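Local structure of alkaline phosphatase D (2YEQ) at residues Leu149-Tyr161 with His171-Arg185. The protein hydrolyses phosphate esters as a secreted PhoD-family phosphatase and phosphodiesterase whose active site contains iron and calcium. Numbering follows the deposited sequence.
Sequences LGDYIYEYGPNEY and HNSAEIITLQDYRNR. With FE (Fe (III) ion), chain B; CA (calcium ion), chain C; NA (sodium ion), chain D; EDO (1,2-ethanediol), chain S.
Arg-185, on helix 179-190, clasps the loop that follows strand 145-148 through two backbone carbonyls. Its NH1 donates to Tyr-154 O at 2.9 Å, a bond in the guanidinium plane but tilted from the carbonyl plane, and to a lone pair of Tyr-156 O at 2.7 Å; NH2 adds a weak bond to Tyr-156 O. CG sits anti to the backbone N (chi1 -178°), and bends at chi2 and chi3 then bring the edge of the guanidinium to the two carbonyls. The group is held flat in a sandwich: Ile-176 CG2 lies over one face, toward its rim, while the opposite face lies against the His-171 ring, with NH1 3.4 Å above the plane of that ring and over its centre. Asn-172 OD1 steadies the NE side, accepting from Arg-185 NE at 2.7 Å nearly along the C=O axis.

Between the two gripped carbonyls, Glu-155 O takes the backbone N-H of Ile-176 at 3.1 Å in a fairly straight bond (161°). Beside it, the CD1 methyl of Ile-153 meets Ile-176 CD1 and the edge of the Tyr-182 ring. The helix start is itself secured by a capping box of Thr-178 and Asp-181.

An alanine in place of Arg-185 would strip Tyr-154 O and Tyr-156 O of their charged donor and is likely to let this buried loop shift.

Such a shift could be felt at the metals, since Tyr-154 OH, also a polar partner of Ser-412, binds the iron with Asp-151 OD2, Cys-124 and His-382, and Asp-151 OD2 bridges to calcium. Glu-175, its carboxylate also partnered by Arg-234, binds sodium with Glu-214 and Gln-517. The arginine thus probably serves as a second-shell residue, its cationic grip acting through the backbone of Tyr-154 rather than its phenol ring.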
ATOM      1  N   LEU A 149       0.362  -0.190  -0.670  1.00 15.07           N
ATOM      2  CA  LEU A 149       1.496  -0.072   0.261  1.00 16.37           C
ATOM      3  C   LEU A 149       1.082   0.249   1.699  1.00 15.70           C
ATOM      4  O   LEU A 149       1.944   0.557   2.533  1.00 16.66           O
ATOM      5  CB  LEU A 149       2.466   1.009  -0.211  1.00 16.02           C
ATOM      6  CG  LEU A 149       3.053   0.797  -1.615  1.00 16.65           C
ATOM      7  CD1 LEU A 149       4.056   1.931  -1.925  1.00 16.40           C
ATOM      8  CD2 LEU A 149       3.673  -0.576  -1.786  1.00 15.24           C
ATOM      9  N   GLY A 150      -0.222   0.227   1.974  1.00 17.08           N
ATOM     10  CA  GLY A 150      -0.734   0.257   3.380  1.00 16.16           C
ATOM     11  C   GLY A 150      -1.824   1.276   3.638  1.00 17.60           C
ATOM     12  O   GLY A 150      -2.142   2.109   2.784  1.00 16.65           O
ATOM     13  N   ASP A 151      -2.359   1.221   4.868  1.00 15.84           N
ATOM     14  CA  ASP A 151      -3.492   1.981   5.297  1.00 15.46           C
ATOM     15  C   ASP A 151      -4.640   1.770   4.301  1.00 14.59           C
ATOM     16  O   ASP A 151      -5.295   2.706   3.885  1.00 14.55           O
ATOM     17  CB  ASP A 151      -3.160   3.452   5.484  1.00 15.30           C
ATOM     18  CG  ASP A 151      -2.188   3.717   6.641  1.00 16.38           C
ATOM     19  OD1 ASP A 151      -1.707   2.764   7.271  1.00 16.55           O
ATOM     20  OD2 ASP A 151      -1.877   4.927   6.865  1.00 16.91           O
ATOM     21  N   TYR A 152      -4.851   0.510   3.947  1.00 16.21           N
ATOM     22  CA  TYR A 152      -6.004   0.110   3.153  1.00 16.55           C
ATOM     23  C   TYR A 152      -7.320   0.302   3.907  1.00 16.86           C
ATOM     24  O   TYR A 152      -8.344   0.601   3.280  1.00 16.97           O
ATOM     25  CB  TYR A 152      -5.845  -1.332   2.732  1.00 17.55           C
ATOM     26  CG  TYR A 152      -6.837  -1.823   1.713  1.00 18.65           C
ATOM     27  CD1 TYR A 152      -8.116  -2.212   2.091  1.00 19.01           C
ATOM     28  CD2 TYR A 152      -6.483  -1.948   0.364  1.00 19.66           C
ATOM     29  CE1 TYR A 152      -9.037  -2.701   1.151  1.00 19.28           C
ATOM     30  CE2 TYR A 152      -7.410  -2.440  -0.593  1.00 19.83           C
ATOM     31  CZ  TYR A 152      -8.681  -2.810  -0.181  1.00 18.85           C
ATOM     32  OH  TYR A 152      -9.592  -3.285  -1.093  1.00 18.31           O
ATOM     33  N   ILE A 153      -7.304   0.089   5.231  1.00 16.22           N
ATOM     34  CA  ILE A 153      -8.375   0.551   6.119  1.00 16.62           C
ATOM     35  C   ILE A 153      -7.776   1.405   7.220  1.00 17.67           C
ATOM     36  O   ILE A 153      -6.561   1.385   7.402  1.00 17.88           O
ATOM     37  CB  ILE A 153      -9.150  -0.609   6.798  1.00 17.55           C
ATOM     38  CG1 ILE A 153      -8.222  -1.427   7.718  1.00 15.26           C
ATOM     39  CG2 ILE A 153      -9.827  -1.506   5.748  1.00 15.05           C
ATOM     40  CD1 ILE A 153      -8.976  -2.316   8.734  1.00 16.04           C
ATOM     41  N   TYR A 154      -8.629   2.176   7.906  1.00 16.74           N
ATOM     42  CA  TYR A 154      -8.277   2.873   9.135  1.00 17.26           C
ATOM     43  C   TYR A 154      -9.207   2.317  10.229  1.00 17.73           C
ATOM     44  O   TYR A 154     -10.317   1.844   9.929  1.00 16.17           O
ATOM     45  CB  TYR A 154      -8.416   4.400   9.015  1.00 18.15           C
ATOM     46  CG  TYR A 154      -7.324   5.039   8.168  1.00 16.85           C
ATOM     47  CD1 TYR A 154      -7.258   4.805   6.782  1.00 16.69           C
ATOM     48  CD2 TYR A 154      -6.339   5.820   8.748  1.00 17.94           C
ATOM     49  CE1 TYR A 154      -6.260   5.354   5.999  1.00 15.43           C
ATOM     50  CE2 TYR A 154      -5.316   6.394   7.973  1.00 17.64           C
ATOM     51  CZ  TYR A 154      -5.272   6.137   6.602  1.00 17.09           C
ATOM     52  OH  TYR A 154      -4.302   6.695   5.821  1.00 16.30           O
ATOM     53  N   GLU A 155      -8.748   2.407  11.471  1.00 17.55           N
ATOM     54  CA  GLU A 155      -9.361   1.709  12.608  1.00 17.74           C
ATOM     55  C   GLU A 155     -10.312   2.536  13.438  1.00 17.92           C
ATOM     56  O   GLU A 155     -11.020   2.000  14.314  1.00 19.59           O
ATOM     57  CB  GLU A 155      -8.247   1.140  13.498  1.00 17.90           C
ATOM     58  CG  GLU A 155      -7.603   2.169  14.467  1.00 18.89           C
ATOM     59  CD  GLU A 155      -6.442   2.943  13.850  1.00 19.14           C
ATOM     60  OE1 GLU A 155      -6.309   2.940  12.600  1.00 18.04           O
ATOM     61  OE2 GLU A 155      -5.679   3.592  14.614  1.00 17.37           O
ATOM     62  N   TYR A 156     -10.330   3.839  13.194  1.00 18.91           N
ATOM     63  CA  TYR A 156     -11.020   4.785  14.045  1.00 18.33           C
ATOM     64  C   TYR A 156     -12.542   4.631  14.099  1.00 22.49           C
ATOM     65  O   TYR A 156     -13.153   4.028  13.220  1.00 21.06           O
ATOM     66  CB  TYR A 156     -10.694   6.209  13.615  1.00 19.59           C
ATOM     67  CG  TYR A 156      -9.225   6.547  13.755  1.00 20.25           C
ATOM     68  CD1 TYR A 156      -8.666   6.760  15.006  1.00 21.81           C
ATOM     69  CD2 TYR A 156      -8.392   6.629  12.639  1.00 19.81           C
ATOM     70  CE1 TYR A 156      -7.324   7.051  15.148  1.00 21.99           C
ATOM     71  CE2 TYR A 156      -7.051   6.906  12.768  1.00 19.62           C
ATOM     72  CZ  TYR A 156      -6.516   7.098  14.020  1.00 21.99           C
ATOM     73  OH  TYR A 156      -5.181   7.377  14.152  1.00 22.23           O
ATOM     74  N   GLY A 157     -13.114   5.139  15.187  1.00 20.48           N
ATOM     75  CA  GLY A 157     -14.526   5.453  15.261  1.00 22.70           C
ATOM     76  C   GLY A 157     -14.793   6.724  14.479  1.00 24.75           C
ATOM     77  O   GLY A 157     -13.878   7.298  13.878  1.00 26.54           O
ATOM     78  N   PRO A 158     -16.042   7.171  14.477  1.00 28.22           N
ATOM     79  CA  PRO A 158     -16.402   8.362  13.719  1.00 27.30           C
ATOM     80  C   PRO A 158     -16.008   9.648  14.442  1.00 28.84           C
ATOM     81  O   PRO A 158     -15.937   9.671  15.667  1.00 29.91           O
ATOM     82  CB  PRO A 158     -17.924   8.232  13.573  1.00 29.01           C
ATOM     83  CG  PRO A 158     -18.342   7.450  14.717  1.00 31.11           C
ATOM     84  CD  PRO A 158     -17.233   6.466  14.979  1.00 29.19           C
ATOM     85  N   ASN A 159     -15.736  10.705  13.684  1.00 28.94           N
ATOM     86  CA  ASN A 159     -15.375  12.010  14.243  1.00 30.27           C
ATOM     87  C   ASN A 159     -14.126  11.961  15.118  1.00 26.01           C
ATOM     88  O   ASN A 159     -14.037  12.661  16.137  1.00 32.42           O
ATOM     89  CB  ASN A 159     -16.527  12.588  15.085  1.00 36.37           C
ATOM     90  CG  ASN A 159     -17.847  12.601  14.346  1.00 43.86           C
ATOM     91  OD1 ASN A 159     -18.836  11.992  14.787  1.00 42.66           O
ATOM     92  ND2 ASN A 159     -17.876  13.298  13.218  1.00 41.20           N
ATOM     93  N   GLU A 160     -13.179  11.106  14.777  1.00 23.50           N
ATOM     94  CA  GLU A 160     -11.956  11.021  15.552  1.00 22.07           C
ATOM     95  C   GLU A 160     -10.792  11.582  14.755  1.00 22.62           C
ATOM     96  O   GLU A 160     -10.200  12.608  15.145  1.00 23.22           O
ATOM     97  CB  GLU A 160     -11.705   9.588  16.003  1.00 23.01           C
ATOM     98  CG  GLU A 160     -12.671   9.171  17.101  1.00 24.24           C
ATOM     99  CD  GLU A 160     -12.707   7.680  17.350  1.00 24.74           C
ATOM    100  OE1 GLU A 160     -11.777   6.966  16.909  1.00 25.29           O
ATOM    101  OE2 GLU A 160     -13.692   7.227  17.993  1.00 28.55           O
ATOM    102  N   TYR A 161     -10.462  10.909  13.656  1.00 19.89           N
ATOM    103  CA  TYR A 161      -9.385  11.348  12.779  1.00 20.86           C
ATOM    104  C   TYR A 161      -9.996  12.199  11.685  1.00 22.27           C
ATOM    105  O   TYR A 161     -10.489  11.679  10.680  1.00 19.95           O
ATOM    106  CB  TYR A 161      -8.663  10.146  12.211  1.00 22.39           C
ATOM    107  CG  TYR A 161      -7.568  10.469  11.211  1.00 24.80           C
ATOM    108  CD1 TYR A 161      -6.862  11.675  11.256  1.00 28.05           C
ATOM    109  CD2 TYR A 161      -7.244   9.569  10.221  1.00 24.62           C
ATOM    110  CE1 TYR A 161      -5.872  11.953  10.342  1.00 27.83           C
ATOM    111  CE2 TYR A 161      -6.246   9.831   9.315  1.00 24.63           C
ATOM    112  CZ  TYR A 161      -5.569  11.014   9.373  1.00 26.38           C
ATOM    113  OH  TYR A 161      -4.602  11.284   8.438  1.00 29.16           O
ATOM    114  N   HIS A 171     -17.176   6.427   9.483  1.00 18.50           N
ATOM    115  CA  HIS A 171     -16.912   5.052   9.812  1.00 18.00           C
ATOM    116  C   HIS A 171     -18.150   4.377  10.384  1.00 18.95           C
ATOM    117  O   HIS A 171     -18.994   5.032  10.981  1.00 20.56           O
ATOM    118  CB  HIS A 171     -15.718   4.945  10.768  1.00 19.67           C
ATOM    119  CG  HIS A 171     -14.399   4.994  10.074  1.00 19.52           C
ATOM    120  ND1 HIS A 171     -13.327   5.717  10.558  1.00 21.34           N
ATOM    121  CD2 HIS A 171     -13.980   4.425   8.917  1.00 19.83           C
ATOM    122  CE1 HIS A 171     -12.303   5.578   9.727  1.00 22.93           C
ATOM    123  NE2 HIS A 171     -12.666   4.782   8.737  1.00 20.44           N
ATOM    124  N   ASN A 172     -18.240   3.071  10.154  1.00 19.44           N
ATOM    125  CA  ASN A 172     -19.420   2.253  10.439  1.00 21.50           C
ATOM    126  C   ASN A 172     -19.579   1.889  11.904  1.00 23.84           C
ATOM    127  O   ASN A 172     -20.661   1.470  12.311  1.00 23.43           O
ATOM    128  CB  ASN A 172     -19.346   0.943   9.642  1.00 20.97           C
ATOM    129  CG  ASN A 172     -18.206  -0.011  10.135  1.00 25.06           C
ATOM    130  OD1 ASN A 172     -17.024   0.357  10.169  1.00 27.02           O
ATOM    131  ND2 ASN A 172     -18.573  -1.228  10.502  1.00 22.05           N
ATOM    132  N   SER A 173     -18.509   2.052  12.687  1.00 21.84           N
ATOM    133  CA  SER A 173     -18.486   1.599  14.067  1.00 21.34           C
ATOM    134  C   SER A 173     -17.526   2.424  14.908  1.00 23.88           C
ATOM    135  O   SER A 173     -16.748   3.226  14.388  1.00 21.48           O
ATOM    136  CB  SER A 173     -18.060   0.134  14.114  1.00 21.51           C
ATOM    137  OG  SER A 173     -16.660  -0.042  13.842  1.00 19.49           O
ATOM    138  N   ALA A 174     -17.583   2.228  16.223  1.00 21.81           N
ATOM    139  CA  ALA A 174     -16.516   2.689  17.113  1.00 21.73           C
ATOM    140  C   ALA A 174     -15.213   2.050  16.703  1.00 20.77           C
ATOM    141  O   ALA A 174     -15.183   1.140  15.876  1.00 20.35           O
ATOM    142  CB  ALA A 174     -16.831   2.323  18.600  1.00 20.69           C
ATOM    143  N   GLU A 175     -14.126   2.496  17.324  1.00 23.78           N
ATOM    144  CA  GLU A 175     -12.810   1.939  17.039  1.00 20.61           C
ATOM    145  C   GLU A 175     -12.847   0.429  17.078  1.00 23.06           C
ATOM    146  O   GLU A 175     -13.347  -0.166  18.046  1.00 20.31           O
ATOM    147  CB  GLU A 175     -11.748   2.473  18.023  1.00 23.32           C
ATOM    148  CG  GLU A 175     -10.343   1.909  17.721  1.00 25.63           C
ATOM    149  CD  GLU A 175      -9.218   2.510  18.566  1.00 30.11           C
ATOM    150  OE1 GLU A 175      -9.509   3.286  19.491  1.00 40.41           O
ATOM    151  OE2 GLU A 175      -8.026   2.191  18.323  1.00 30.49           O
ATOM    152  N   ILE A 176     -12.269  -0.186  16.046  1.00 16.50           N
ATOM    153  CA  ILE A 176     -12.367  -1.600  15.820  1.00 17.27           C
ATOM    154  C   ILE A 176     -11.352  -2.425  16.621  1.00 19.51           C
ATOM    155  O   ILE A 176     -10.164  -2.103  16.656  1.00 19.23           O
ATOM    156  CB  ILE A 176     -12.308  -1.933  14.310  1.00 17.89           C
ATOM    157  CG1 ILE A 176     -10.982  -1.492  13.664  1.00 17.33           C
ATOM    158  CG2 ILE A 176     -13.489  -1.233  13.617  1.00 15.63           C
ATOM    159  CD1 ILE A 176     -10.934  -1.782  12.100  1.00 16.90           C
ATOM    160  N   ILE A 177     -11.846  -3.480  17.271  1.00 19.43           N
ATOM    161  CA  ILE A 177     -11.051  -4.282  18.208  1.00 20.85           C
ATOM    162  C   ILE A 177     -11.124  -5.754  17.913  1.00 18.53           C
ATOM    163  O   ILE A 177     -10.102  -6.432  17.887  1.00 18.47           O
ATOM    164  CB  ILE A 177     -11.534  -4.073  19.666  1.00 25.28           C
ATOM    165  CG1 ILE A 177     -11.417  -2.597  20.056  1.00 26.60           C
ATOM    166  CG2 ILE A 177     -10.758  -4.999  20.638  1.00 26.93           C
ATOM    167  CD1 ILE A 177     -10.013  -2.054  19.943  1.00 25.98           C
ATOM    168  N   THR A 178     -12.328  -6.273  17.713  1.00 17.61           N
ATOM    169  CA  THR A 178     -12.521  -7.714  17.524  1.00 18.19           C
ATOM    170  C   THR A 178     -12.448  -8.110  16.059  1.00 19.66           C
ATOM    171  O   THR A 178     -12.545  -7.263  15.157  1.00 19.10           O
ATOM    172  CB  THR A 178     -13.915  -8.136  17.997  1.00 21.21           C
ATOM    173  OG1 THR A 178     -14.861  -7.485  17.176  1.00 20.48           O
ATOM    174  CG2 THR A 178     -14.175  -7.733  19.465  1.00 22.37           C
ATOM    175  N   LEU A 179     -12.325  -9.402  15.819  1.00 18.48           N
ATOM    176  CA  LEU A 179     -12.352  -9.944  14.481  1.00 20.32           C
ATOM    177  C   LEU A 179     -13.568  -9.450  13.699  1.00 23.77           C
ATOM    178  O   LEU A 179     -13.442  -9.023  12.540  1.00 21.03           O
ATOM    179  CB  LEU A 179     -12.286 -11.464  14.506  1.00 19.89           C
ATOM    180  CG  LEU A 179     -12.337 -12.201  13.161  1.00 19.32           C
ATOM    181  CD1 LEU A 179     -11.186 -11.815  12.215  1.00 16.92           C
ATOM    182  CD2 LEU A 179     -12.375 -13.698  13.400  1.00 18.24           C
ATOM    183  N   GLN A 180     -14.739  -9.468  14.322  1.00 23.97           N
ATOM    184  CA  GLN A 180     -15.943  -9.039  13.626  1.00 23.67           C
ATOM    185  C   GLN A 180     -15.857  -7.546  13.304  1.00 22.31           C
ATOM    186  O   GLN A 180     -16.237  -7.134  12.225  1.00 22.54           O
ATOM    187  CB  GLN A 180     -17.216  -9.387  14.443  1.00 28.61           C
ATOM    188  CG  GLN A 180     -18.422  -9.798  13.607  1.00 37.44           C
ATOM    189  CD  GLN A 180     -18.109 -10.811  12.493  1.00 39.87           C
ATOM    190  OE1 GLN A 180     -17.471 -11.837  12.720  1.00 41.08           O
ATOM    191  NE2 GLN A 180     -18.532 -10.493  11.274  1.00 49.08           N
ATOM    192  N   ASP A 181     -15.375  -6.738  14.244  1.00 19.10           N
ATOM    193  CA  ASP A 181     -15.172  -5.317  14.021  1.00 19.44           C
ATOM    194  C   ASP A 181     -14.267  -5.074  12.761  1.00 19.11           C
ATOM    195  O   ASP A 181     -14.583  -4.233  11.925  1.00 18.03           O
ATOM    196  CB  ASP A 181     -14.468  -4.642  15.202  1.00 21.57           C
ATOM    197  CG  ASP A 181     -15.292  -4.582  16.494  1.00 26.15           C
ATOM    198  OD1 ASP A 181     -16.532  -4.716  16.479  1.00 25.36           O
ATOM    199  OD2 ASP A 181     -14.650  -4.323  17.545  1.00 23.33           O
ATOM    200  N   TYR A 182     -13.165  -5.801  12.674  1.00 16.31           N
ATOM    201  CA  TYR A 182     -12.224  -5.667  11.546  1.00 18.54           C
ATOM    202  C   TYR A 182     -12.824  -6.137  10.232  1.00 17.94           C
ATOM    203  O   TYR A 182     -12.606  -5.524   9.183  1.00 15.88           O
ATOM    204  CB  TYR A 182     -10.893  -6.410  11.819  1.00 19.08           C
ATOM    205  CG  TYR A 182      -9.957  -5.588  12.650  1.00 19.21           C
ATOM    206  CD1 TYR A 182      -9.112  -4.643  12.056  1.00 19.73           C
ATOM    207  CD2 TYR A 182      -9.905  -5.739  14.040  1.00 19.17           C
ATOM    208  CE1 TYR A 182      -8.256  -3.849  12.829  1.00 18.87           C
ATOM    209  CE2 TYR A 182      -9.066  -4.956  14.822  1.00 18.93           C
ATOM    210  CZ  TYR A 182      -8.233  -4.018  14.219  1.00 19.61           C
ATOM    211  OH  TYR A 182      -7.402  -3.263  15.006  1.00 17.76           O
ATOM    212  N   ARG A 183     -13.557  -7.237  10.278  1.00 18.62           N
ATOM    213  CA  ARG A 183     -14.241  -7.758   9.093  1.00 19.54           C
ATOM    214  C   ARG A 183     -15.240  -6.735   8.551  1.00 19.66           C
ATOM    215  O   ARG A 183     -15.287  -6.485   7.324  1.00 18.19           O
ATOM    216  CB  ARG A 183     -14.952  -9.067   9.405  1.00 19.38           C
ATOM    217  CG  ARG A 183     -14.069 -10.262   9.533  1.00 20.88           C
ATOM    218  CD  ARG A 183     -14.871 -11.435  10.133  1.00 21.48           C
ATOM    219  NE  ARG A 183     -14.184 -12.698   9.983  1.00 21.69           N
ATOM    220  CZ  ARG A 183     -14.592 -13.844  10.508  1.00 22.12           C
ATOM    221  NH1 ARG A 183     -15.697 -13.900  11.242  1.00 23.33           N
ATOM    222  NH2 ARG A 183     -13.917 -14.937  10.271  1.00 23.04           N
ATOM    223  N   ASN A 184     -16.016  -6.135   9.455  1.00 18.41           N
ATOM    224  CA  ASN A 184     -17.001  -5.153   9.067  1.00 19.04           C
ATOM    225  C   ASN A 184     -16.364  -3.876   8.520  1.00 20.56           C
ATOM    226  O   ASN A 184     -16.891  -3.242   7.591  1.00 19.01           O
ATOM    227  CB  ASN A 184     -17.973  -4.846  10.217  1.00 20.13           C
ATOM    228  CG  ASN A 184     -18.887  -6.025  10.536  1.00 21.05           C
ATOM    229  OD1 ASN A 184     -19.007  -6.951   9.732  1.00 20.37           O
ATOM    230  ND2 ASN A 184     -19.506  -6.011  11.725  1.00 19.80           N
ATOM    231  N   ARG A 185     -15.225  -3.486   9.081  1.00 18.86           N
ATOM    232  CA  ARG A 185     -14.538  -2.307   8.564  1.00 17.00           C
ATOM    233  C   ARG A 185     -13.985  -2.606   7.152  1.00 17.70           C
ATOM    234  O   ARG A 185     -14.102  -1.754   6.273  1.00 17.83           O
ATOM    235  CB  ARG A 185     -13.400  -1.892   9.485  1.00 18.05           C
ATOM    236  CG  ARG A 185     -12.654  -0.651   9.046  1.00 16.24           C
ATOM    237  CD  ARG A 185     -13.511   0.569   9.011  1.00 16.79           C
ATOM    238  NE  ARG A 185     -14.340   0.821  10.198  1.00 18.32           N
ATOM    239  CZ  ARG A 185     -14.008   1.566  11.247  1.00 18.50           C
ATOM    240  NH1 ARG A 185     -12.799   2.129  11.336  1.00 18.82           N
ATOM    241  NH2 ARG A 185     -14.910   1.754  12.230  1.00 18.52           N
TER
HETATM  242 FE    FE B1524      -2.326   6.864   6.044  1.00 17.60          FE
HETATM  243 CA    CA C1525       0.474   4.649   7.717  1.00 18.38          CA
HETATM  244 NA    NA D 582      -6.676   3.722  19.222  1.00 14.02          NA
HETATM  245  C1  EDO S 550     -19.690  -0.429  17.378  1.00 50.43           C
HETATM  246  O1  EDO S 550     -20.007   0.971  17.245  1.00 40.69           O
HETATM  247  C2  EDO S 550     -18.257  -0.644  17.866  1.00 53.54           C
HETATM  248  O2  EDO S 550     -17.942  -2.042  17.877  1.00 58.11           O
HETATM  249  O   HOH W   1      -6.261   4.476  17.142  1.00 27.80           O
HETATM  250  O   HOH W   2     -14.309   4.859  19.029  1.00 19.34           O
HETATM  251  O   HOH W   3      -7.006   3.010  21.288  1.00 32.32           O
HETATM  252  O   HOH W   4      -4.861   4.957  19.861  1.00 26.62           O
HETATM  253  O   HOH W   5       0.440   4.071   5.212  1.00 13.67           O